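Local atomic coordinates of RagB/SusD family nutrient uptake outer membrane protein (Bacteroides thetaiotaomicron, PDB entry 7KV2), a protein that probably binds beta-glucan chains at the cell surface of a gut bacterium, as a SusD-family outer-membrane lipoprotein that serves glycan uptake. Residues D55-A63 and R286-T297; A102-W112 and Y495-I503. All blocks are in the same frame, centred on the assembly; numbering follows the deposited sequence.

Interaction 1: residues D55-A63 and R286-T297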
loop_
_atom_site.group_PDB
_atom_site.type_symbol
_atom_site.label_atom_id
_atom_site.label_comp_id
_atom_site.label_asym_id
_atom_site.label_seq_id
_atom_site.Cartn_x
_atom_site.Cartn_y
_atom_site.Cartn_z
ATOM N N ASP A 55 7.720 6.099 -12.340
ATOM C CA ASP A 55 8.793 5.209 -11.829
ATOM C C ASP A 55 8.845 5.235 -10.308
ATOM O O ASP A 55 9.067 4.195 -9.693
ATOM C CB ASP A 55 10.152 5.543 -12.442
ATOM C CG ASP A 55 10.378 4.823 -13.748
ATOM O OD1 ASP A 55 10.160 3.595 -13.798
ATOM O OD2 ASP A 55 10.756 5.506 -14.724
ATOM N N PRO A 56 8.731 6.402 -9.633
ATOM C CA PRO A 56 8.851 6.439 -8.168
ATOM C C PRO A 56 7.782 5.606 -7.425
ATOM O O PRO A 56 7.995 5.258 -6.285
ATOM C CB PRO A 56 8.774 7.944 -7.874
ATOM C CG PRO A 56 9.370 8.551 -9.126
ATOM C CD PRO A 56 8.691 7.759 -10.227
ATOM N N LEU A 57 6.674 5.266 -8.091
ATOM C CA LEU A 57 5.705 4.271 -7.537
ATOM C C LEU A 57 6.444 3.021 -7.056
ATOM O O LEU A 57 6.036 2.491 -5.978
ATOM C CB LEU A 57 4.642 3.868 -8.573
ATOM C CG LEU A 57 3.631 4.943 -8.934
ATOM C CD1 LEU A 57 2.763 4.453 -10.072
ATOM C CD2 LEU A 57 2.785 5.386 -7.744
ATOM N N HIS A 58 7.433 2.515 -7.800
ATOM C CA HIS A 58 8.059 1.207 -7.506
ATOM C C HIS A 58 9.374 1.395 -6.769
ATOM O O HIS A 58 10.084 0.446 -6.675
ATOM C CB HIS A 58 8.226 0.312 -8.743
ATOM C CG HIS A 58 9.123 0.845 -9.810
ATOM N ND1 HIS A 58 10.497 0.692 -9.795
ATOM C CD2 HIS A 58 8.831 1.515 -10.938
ATOM C CE1 HIS A 58 11.008 1.274 -10.876
ATOM N NE2 HIS A 58 10.009 1.760 -11.601
ATOM N N TRP A 59 9.653 2.557 -6.187
ATOM C CA TRP A 59 10.934 2.810 -5.474
ATOM C C TRP A 59 10.949 2.465 -3.984
ATOM O O TRP A 59 11.987 1.986 -3.539
ATOM C CB TRP A 59 11.309 4.297 -5.639
ATOM C CG TRP A 59 11.773 4.642 -7.020
ATOM C CD1 TRP A 59 11.822 3.837 -8.119
ATOM C CD2 TRP A 59 12.227 5.947 -7.456
ATOM N NE1 TRP A 59 12.278 4.546 -9.203
ATOM C CE2 TRP A 59 12.526 5.843 -8.830
ATOM C CE3 TRP A 59 12.402 7.176 -6.815
ATOM C CZ2 TRP A 59 13.009 6.924 -9.573
ATOM C CZ3 TRP A 59 12.898 8.240 -7.542
ATOM C CH2 TRP A 59 13.199 8.110 -8.898
ATOM N N PRO A 60 9.941 2.849 -3.155
ATOM C CA PRO A 60 10.142 2.982 -1.715
ATOM C C PRO A 60 10.518 1.714 -0.951
ATOM O O PRO A 60 11.188 1.803 0.084
ATOM C CB PRO A 60 8.833 3.546 -1.129
ATOM C CG PRO A 60 7.853 3.570 -2.238
ATOM C CD PRO A 60 8.610 3.319 -3.530
ATOM N N ASP A 61 10.213 0.546 -1.514
ATOM C CA ASP A 61 10.627 -0.738 -0.903
ATOM C C ASP A 61 12.171 -0.858 -0.867
ATOM O O ASP A 61 12.710 -1.576 0.020
ATOM C CB ASP A 61 9.948 -1.900 -1.635
ATOM C CG ASP A 61 10.347 -2.023 -3.095
ATOM O OD1 ASP A 61 10.266 -1.004 -3.844
ATOM O OD2 ASP A 61 10.663 -3.164 -3.494
ATOM N N TRP A 62 12.892 -0.160 -1.751
ATOM C CA TRP A 62 14.376 -0.108 -1.701
ATOM C C TRP A 62 14.863 1.086 -2.523
ATOM O O TRP A 62 14.934 0.991 -3.773
ATOM C CB TRP A 62 15.000 -1.424 -2.154
ATOM C CG TRP A 62 16.486 -1.404 -2.339
ATOM C CD1 TRP A 62 17.148 -1.687 -3.496
ATOM C CD2 TRP A 62 17.494 -1.015 -1.388
ATOM N NE1 TRP A 62 18.493 -1.537 -3.330
ATOM C CE2 TRP A 62 18.741 -1.154 -2.039
ATOM C CE3 TRP A 62 17.473 -0.589 -0.053
ATOM C CZ2 TRP A 62 19.950 -0.843 -1.417
ATOM C CZ3 TRP A 62 18.662 -0.286 0.570
ATOM C CH2 TRP A 62 19.883 -0.392 -0.116
ATOM N N ALA A 63 15.175 2.192 -1.836
ATOM C CA ALA A 63 15.580 3.444 -2.495
ATOM C C ALA A 63 16.275 4.353 -1.472
ATOM O O ALA A 63 15.901 4.329 -0.267
ATOM C CB ALA A 63 14.358 4.115 -3.091
ATOM N N ARG A 286 17.356 -4.998 -10.903
ATOM C CA ARG A 286 17.404 -4.150 -9.682
ATOM C C ARG A 286 18.525 -4.730 -8.798
ATOM O O ARG A 286 18.688 -5.982 -8.760
ATOM C CB ARG A 286 16.047 -4.073 -8.978
ATOM C CG ARG A 286 15.999 -3.033 -7.870
ATOM C CD ARG A 286 14.715 -3.083 -7.068
ATOM N NE ARG A 286 14.412 -1.831 -6.355
ATOM C CZ ARG A 286 13.228 -1.535 -5.811
ATOM N NH1 ARG A 286 12.236 -2.419 -5.882
ATOM N NH2 ARG A 286 13.028 -0.361 -5.230
ATOM N N ASP A 287 19.289 -3.854 -8.141
ATOM C CA ASP A 287 20.544 -4.234 -7.436
ATOM C C ASP A 287 20.776 -3.283 -6.264
ATOM O O ASP A 287 20.140 -2.198 -6.224
ATOM C CB ASP A 287 21.768 -4.194 -8.369
ATOM C CG ASP A 287 22.799 -5.276 -8.089
ATOM O OD1 ASP A 287 22.637 -6.034 -7.101
ATOM O OD2 ASP A 287 23.754 -5.373 -8.885
ATOM N N TRP A 288 21.712 -3.660 -5.384
ATOM C CA TRP A 288 22.124 -2.834 -4.215
ATOM C C TRP A 288 22.465 -1.429 -4.707
ATOM O O TRP A 288 21.961 -0.446 -4.108
ATOM C CB TRP A 288 23.305 -3.508 -3.508
ATOM C CG TRP A 288 23.031 -4.965 -3.311
ATOM C CD1 TRP A 288 23.607 -6.016 -3.971
ATOM C CD2 TRP A 288 22.003 -5.520 -2.464
ATOM N NE1 TRP A 288 23.048 -7.194 -3.549
ATOM C CE2 TRP A 288 22.072 -6.925 -2.615
ATOM C CE3 TRP A 288 21.082 -4.974 -1.553
ATOM C CZ2 TRP A 288 21.233 -7.785 -1.900
ATOM C CZ3 TRP A 288 20.245 -5.825 -0.860
ATOM C CH2 TRP A 288 20.332 -7.209 -1.025
ATOM N N GLY A 289 23.257 -1.378 -5.787
ATOM C CA GLY A 289 23.758 -0.154 -6.431
ATOM C C GLY A 289 22.796 0.429 -7.462
ATOM O O GLY A 289 23.022 1.592 -7.807
ATOM N N SER A 290 21.761 -0.313 -7.906
ATOM C CA SER A 290 20.740 0.133 -8.900
ATOM C C SER A 290 19.313 -0.014 -8.355
ATOM O O SER A 290 18.502 -0.749 -8.921
ATOM C CB SER A 290 20.899 -0.633 -10.197
ATOM O OG SER A 290 22.255 -0.630 -10.620
ATOM N N PRO A 291 18.944 0.686 -7.255
ATOM C CA PRO A 291 17.611 0.518 -6.663
ATOM C C PRO A 291 16.437 1.060 -7.504
ATOM O O PRO A 291 15.300 0.716 -7.228
ATOM C CB PRO A 291 17.700 1.311 -5.339
ATOM C CG PRO A 291 18.792 2.350 -5.599
ATOM C CD PRO A 291 19.782 1.650 -6.516
ATOM N N LEU A 292 16.689 1.976 -8.446
ATOM C CA LEU A 292 15.596 2.794 -9.046
ATOM C C LEU A 292 15.079 2.156 -10.347
ATOM O O LEU A 292 14.014 2.591 -10.836
ATOM C CB LEU A 292 16.129 4.213 -9.266
ATOM C CG LEU A 292 16.730 4.861 -8.019
ATOM C CD1 LEU A 292 16.959 6.350 -8.258
ATOM C CD2 LEU A 292 15.816 4.641 -6.826
ATOM N N VAL A 293 15.819 1.194 -10.887
ATOM C CA VAL A 293 15.507 0.547 -12.193
ATOM C C VAL A 293 14.159 -0.167 -12.026
ATOM O O VAL A 293 13.852 -0.659 -10.883
ATOM C CB VAL A 293 16.639 -0.398 -12.661
ATOM C CG1 VAL A 293 17.995 0.310 -12.758
ATOM C CG2 VAL A 293 16.753 -1.645 -11.801
ATOM N N ALA A 294 13.375 -0.203 -13.105
ATOM C CA ALA A 294 12.131 -0.994 -13.228
ATOM C C ALA A 294 12.513 -2.487 -13.252
ATOM O O ALA A 294 12.862 -3.028 -14.336
ATOM C CB ALA A 294 11.345 -0.557 -14.439
ATOM N N GLY A 295 12.524 -3.099 -12.062
ATOM C CA GLY A 295 12.875 -4.510 -11.839
ATOM C C GLY A 295 11.856 -5.131 -10.912
ATOM O O GLY A 295 10.623 -4.797 -11.071
ATOM N N GLY A 296 12.332 -5.964 -9.985
ATOM C CA GLY A 296 11.499 -6.588 -8.947
ATOM C C GLY A 296 11.392 -5.781 -7.669
ATOM O O GLY A 296 11.817 -4.623 -7.624
ATOM N N THR A 297 10.734 -6.373 -6.679
ATOM C CA THR A 297 10.508 -5.778 -5.352
ATOM C C THR A 297 11.374 -6.502 -4.343
ATOM O O THR A 297 11.613 -7.694 -4.477
ATOM C CB THR A 297 9.019 -5.803 -4.956
ATOM O OG1 THR A 297 8.900 -5.320 -3.639
ATOM C CG2 THR A 297 8.382 -7.167 -4.993
HETATM O O HOH W 1 12.761 -0.096 -8.506
#
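In this SusD-family fold, the loop 286-297 that leads to helix 299-303 is pinned to the turn following helix 43-53 by a salt bridge between Arg286 and Asp61. The arginine chain runs extended from CG to NE and carries its guanidinium into the type I turn Trp59-Trp62. Arg286 NH1 lies 3.0 Å from Asp61 OD2, and Arg286 NH2 bonds Asp61 OD1 at 3.2 Å. The carboxylate and guanidinium planes are turned 67° apart, and NH2 meets OD1 from above the carboxylate plane. Arg286 NH2 also donates to Trp62 O at 2.8 Å, while NH1 holds Gly296 O within its own loop. Thr297 OG1 donates to Asp61 OD2 at 2.8 Å, and the same oxygen accepts Ala298 N. A water lies over one guanidinium face and bonds His58 ND1. Trp62 CB lies against the opposite face, toward its rim.

Apolar contacts flank this polar centre. Leu292 CD2 sits over the five-membered ring of Trp59, 3.9 Å from its centroid, in a CH-pi contact. Pro291 CB packs 3.6 Å from Trp62 CD1, over one face of the indole. The buried arginine charge is probably balanced by Asp61. Bonds at both NH1 and NH2 would hold the guanidinium's rotation.

Interaction 2: residues A102-W112 and Y495-I503. With EDO (1,2-ethanediol), chain D.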
loop_
_atom_site.group_PDB
_atom_site.type_symbol
_atom_site.label_atom_id
_atom_site.label_comp_id
_atom_site.label_asym_id
_atom_site.label_seq_id
_atom_site.Cartn_x
_atom_site.Cartn_y
_atom_site.Cartn_z
ATOM N N ALA A 102 8.797 7.365 17.457
ATOM C CA ALA A 102 9.636 7.865 16.351
ATOM C C ALA A 102 10.275 9.185 16.807
ATOM O O ALA A 102 9.572 9.944 17.477
ATOM C CB ALA A 102 8.787 8.108 15.140
ATOM N N ILE A 103 11.537 9.396 16.462
ATOM C CA ILE A 103 12.268 10.677 16.665
ATOM C C ILE A 103 12.851 11.131 15.336
ATOM O O ILE A 103 13.299 10.311 14.508
ATOM C CB ILE A 103 13.335 10.510 17.766
ATOM C CG1 ILE A 103 14.355 9.424 17.404
ATOM C CG2 ILE A 103 12.612 10.239 19.072
ATOM C CD1 ILE A 103 15.635 9.388 18.229
ATOM N N PRO A 104 12.869 12.472 15.139
ATOM C CA PRO A 104 13.312 13.093 13.891
ATOM C C PRO A 104 14.683 12.646 13.377
ATOM O O PRO A 104 14.868 12.649 12.189
ATOM C CB PRO A 104 13.422 14.597 14.253
ATOM C CG PRO A 104 12.484 14.809 15.432
ATOM C CD PRO A 104 12.385 13.461 16.118
ATOM N N THR A 105 15.617 12.334 14.277
ATOM C CA THR A 105 16.984 11.872 13.955
ATOM C C THR A 105 17.068 10.338 13.806
ATOM O O THR A 105 18.183 9.856 13.638
ATOM C CB THR A 105 17.971 12.379 15.023
ATOM O OG1 THR A 105 17.508 11.897 16.277
ATOM C CG2 THR A 105 18.094 13.898 15.024
ATOM N N ASN A 106 15.965 9.583 13.895
ATOM C CA ASN A 106 15.994 8.102 13.698
ATOM C C ASN A 106 14.666 7.718 13.040
ATOM O O ASN A 106 13.892 6.959 13.654
ATOM C CB ASN A 106 16.220 7.316 14.995
ATOM C CG ASN A 106 16.919 5.979 14.818
ATOM O OD1 ASN A 106 17.224 5.548 13.699
ATOM N ND2 ASN A 106 17.206 5.319 15.934
ATOM N N MET A 107 14.398 8.317 11.885
ATOM C CA MET A 107 13.081 8.228 11.216
ATOM C C MET A 107 13.275 7.686 9.801
ATOM O O MET A 107 14.405 7.680 9.313
ATOM C CB MET A 107 12.367 9.575 11.184
ATOM C CG MET A 107 11.121 9.596 12.057
ATOM S SD MET A 107 9.855 8.426 11.356
ATOM C CE MET A 107 9.412 9.331 9.883
ATOM N N ILE A 108 12.214 7.137 9.205
ATOM C CA ILE A 108 12.284 6.721 7.791
ATOM C C ILE A 108 12.363 8.004 6.961
ATOM O O ILE A 108 11.781 9.046 7.369
ATOM C CB ILE A 108 11.128 5.772 7.416
ATOM C CG1 ILE A 108 9.747 6.341 7.702
ATOM C CG2 ILE A 108 11.364 4.464 8.126
ATOM C CD1 ILE A 108 8.664 5.805 6.781
ATOM N N TYR A 109 13.104 7.932 5.878
ATOM C CA TYR A 109 13.380 9.093 4.990
ATOM C C TYR A 109 13.239 8.693 3.507
ATOM O O TYR A 109 12.927 9.566 2.681
ATOM C CB TYR A 109 14.761 9.624 5.393
ATOM C CG TYR A 109 15.114 11.026 4.956
ATOM C CD1 TYR A 109 14.198 11.858 4.336
ATOM C CD2 TYR A 109 16.394 11.509 5.186
ATOM C CE1 TYR A 109 14.560 13.134 3.923
ATOM C CE2 TYR A 109 16.758 12.788 4.795
ATOM C CZ TYR A 109 15.842 13.594 4.155
ATOM O OH TYR A 109 16.169 14.871 3.769
ATOM N N GLY A 110 13.405 7.412 3.170
ATOM C CA GLY A 110 13.294 6.930 1.772
ATOM C C GLY A 110 11.952 7.294 1.154
ATOM O O GLY A 110 11.897 7.801 0.007
ATOM N N LEU A 111 10.875 7.087 1.893
ATOM C CA LEU A 111 9.510 7.233 1.349
ATOM C C LEU A 111 9.276 8.709 1.040
ATOM O O LEU A 111 8.659 9.031 0.052
ATOM C CB LEU A 111 8.495 6.696 2.375
ATOM C CG LEU A 111 7.023 6.887 2.013
ATOM C CD1 LEU A 111 6.679 6.138 0.739
ATOM C CD2 LEU A 111 6.116 6.419 3.143
ATOM N N TRP A 112 9.738 9.586 1.925
ATOM C CA TRP A 112 9.669 11.054 1.724
ATOM C C TRP A 112 10.349 11.408 0.387
ATOM O O TRP A 112 9.745 12.075 -0.423
ATOM C CB TRP A 112 10.332 11.705 2.941
ATOM C CG TRP A 112 10.428 13.200 2.845
ATOM C CD1 TRP A 112 11.237 13.939 2.019
ATOM C CD2 TRP A 112 9.670 14.133 3.620
ATOM N NE1 TRP A 112 11.009 15.281 2.223
ATOM C CE2 TRP A 112 10.052 15.432 3.189
ATOM C CE3 TRP A 112 8.700 14.013 4.620
ATOM C CZ2 TRP A 112 9.510 16.581 3.761
ATOM C CZ3 TRP A 112 8.150 15.153 5.165
ATOM C CH2 TRP A 112 8.565 16.421 4.741
ATOM N N TYR A 495 0.569 12.210 12.910
ATOM C CA TYR A 495 1.590 12.672 11.939
ATOM C C TYR A 495 2.977 12.374 12.503
ATOM O O TYR A 495 3.272 12.831 13.655
ATOM C CB TYR A 495 1.396 14.167 11.624
ATOM C CG TYR A 495 0.003 14.539 11.209
ATOM C CD1 TYR A 495 -0.619 13.875 10.159
ATOM C CD2 TYR A 495 -0.697 15.560 11.840
ATOM C CE1 TYR A 495 -1.904 14.182 9.767
ATOM C CE2 TYR A 495 -1.985 15.891 11.444
ATOM C CZ TYR A 495 -2.581 15.220 10.389
ATOM O OH TYR A 495 -3.857 15.496 9.992
ATOM N N LEU A 496 3.825 11.641 11.765
ATOM C CA LEU A 496 5.184 11.265 12.238
ATOM C C LEU A 496 6.052 12.522 12.321
ATOM O O LEU A 496 5.788 13.488 11.617
ATOM C CB LEU A 496 5.845 10.288 11.268
ATOM C CG LEU A 496 5.259 8.865 11.308
ATOM C CD1 LEU A 496 5.673 8.111 10.052
ATOM C CD2 LEU A 496 5.745 8.142 12.554
ATOM N N PRO A 497 7.138 12.495 13.110
ATOM C CA PRO A 497 8.143 13.552 13.066
ATOM C C PRO A 497 8.707 13.651 11.645
ATOM O O PRO A 497 9.100 12.599 11.089
ATOM C CB PRO A 497 9.274 13.088 13.990
ATOM C CG PRO A 497 8.620 12.067 14.885
ATOM C CD PRO A 497 7.516 11.437 14.046
ATOM N N ILE A 498 8.777 14.884 11.112
ATOM C CA ILE A 498 9.533 15.198 9.854
ATOM C C ILE A 498 11.010 14.881 10.063
ATOM O O ILE A 498 11.556 15.215 11.110
ATOM C CB ILE A 498 9.253 16.650 9.437
ATOM C CG1 ILE A 498 7.758 16.835 9.186
ATOM C CG2 ILE A 498 10.101 17.047 8.232
ATOM C CD1 ILE A 498 7.300 18.280 9.072
ATOM N N PRO A 499 11.720 14.211 9.116
ATOM C CA PRO A 499 13.144 13.936 9.272
ATOM C C PRO A 499 13.955 15.201 9.650
ATOM O O PRO A 499 13.667 16.272 9.094
ATOM C CB PRO A 499 13.562 13.393 7.895
ATOM C CG PRO A 499 12.292 12.711 7.388
ATOM C CD PRO A 499 11.179 13.591 7.887
ATOM N N GLN A 500 14.922 15.038 10.557
ATOM C CA GLN A 500 15.762 16.164 11.083
ATOM C C GLN A 500 16.502 16.822 9.913
ATOM O O GLN A 500 16.569 18.080 9.892
ATOM C CB GLN A 500 16.753 15.702 12.153
ATOM C CG GLN A 500 17.417 16.867 12.929
ATOM C CD GLN A 500 16.408 17.786 13.583
ATOM O OE1 GLN A 500 15.509 17.362 14.319
ATOM N NE2 GLN A 500 16.518 19.068 13.280
ATOM N N LYS A 501 17.017 16.034 8.968
ATOM C CA LYS A 501 17.713 16.583 7.774
ATOM C C LYS A 501 16.792 17.533 7.002
ATOM O O LYS A 501 17.320 18.546 6.511
ATOM C CB LYS A 501 18.309 15.478 6.912
ATOM C CG LYS A 501 19.576 14.902 7.516
ATOM C CD LYS A 501 19.998 13.578 6.959
ATOM C CE LYS A 501 21.083 12.910 7.778
ATOM N NZ LYS A 501 21.289 11.519 7.314
ATOM N N GLU A 502 15.485 17.274 6.911
ATOM C CA GLU A 502 14.546 18.200 6.219
ATOM C C GLU A 502 14.326 19.455 7.063
ATOM O O GLU A 502 14.210 20.508 6.456
ATOM C CB GLU A 502 13.187 17.592 5.900
ATOM C CG GLU A 502 13.230 16.577 4.773
ATOM C CD GLU A 502 13.657 17.108 3.416
ATOM O OE1 GLU A 502 13.092 18.108 2.966
ATOM O OE2 GLU A 502 14.553 16.503 2.820
ATOM N N ILE A 503 14.187 19.341 8.387
ATOM C CA ILE A 503 13.983 20.532 9.275
ATOM C C ILE A 503 15.195 21.457 9.130
ATOM O O ILE A 503 14.995 22.701 9.005
ATOM C CB ILE A 503 13.764 20.114 10.739
ATOM C CG1 ILE A 503 12.543 19.195 10.884
ATOM C CG2 ILE A 503 13.661 21.353 11.628
ATOM C CD1 ILE A 503 11.229 19.844 10.524
HETATM C C1 EDO D . 16.177 10.813 9.340
HETATM O O1 EDO D . 16.220 10.475 10.675
HETATM C C2 EDO D . 17.237 11.793 9.009
HETATM O O2 EDO D . 16.908 13.080 9.478
#
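Proline-rich segment 495-503 packs against the loop 102-109 and the start of helix 110-130, joining the C-terminal part of this SusD-family fold to its N-terminal helical part. Two helix starts meet here. Tyr109 is the N-cap residue of helix 110-130, and Pro499 is that of helix 500-505.

Apolar packing makes up much of the contact. The Pro104 and Pro497 side chains cross at about a right angle, with Pro104 CD 3.8 Å from Pro497 CB. Ala102 CB touches the same Pro497 ring at CD. Met107 is bent at both chi2 and chi3, which brings Met107 CE to 3.9 Å from Leu496 CD1. Ile498 starts away from the loop, yet its CG2 branch reaches Trp112 CH2. Trp162 of helix 137-162 meets the Trp112 ring edge-to-face.

Two aromatic faces are also used. Pro499 CB lies over the centre of the Tyr109 ring, 4.0 Å from its centroid and 12° off the ring normal, a CH-pi contact. CG of Glu502 rests 3.4 Å above the Trp112 ring plane, toward its rim.

Polar links are few. Gln500 N donates to Pro104 O at 2.9 Å. A 1,2-ethanediol, probably from the crystallisation liquor, bridges the segments beside this bond: O1 takes Met107 N and donates to Pro104 O, and O2 takes Lys501 N. Tyr109 CG is trans to its backbone N (chi1 -162°), which carries the ring out to helix 500-505. There Tyr109 OH donates to Glu502 OE2 across a very short 2.5 Å, with the carboxylate oxygen near the ring plane and the carboxylate turned 66° from the ring.

Overall arrangement
Both contacts join the N-terminal helical part of the chain to its C-terminal part, and their segments alternate along the sequence. Each is partly buried, with about half its touching residues buried. The centres of interactions 1 and 2 lie about 21 Å apart. They still meet, where Pro60 packs on Leu111. Helix 137-162 touches both. Helix 110-130 packs on interaction 1 and supplies its first turn to interaction 2. The chemistry differs. Interaction 1 joins two loops around a buried ion pair, with carbonyls and a water close by. Interaction 2 sets two helix starts together mainly through prolines and aromatic rings, its one carboxylate bonded to a tyrosine hydroxyl, and Lys501 exposed.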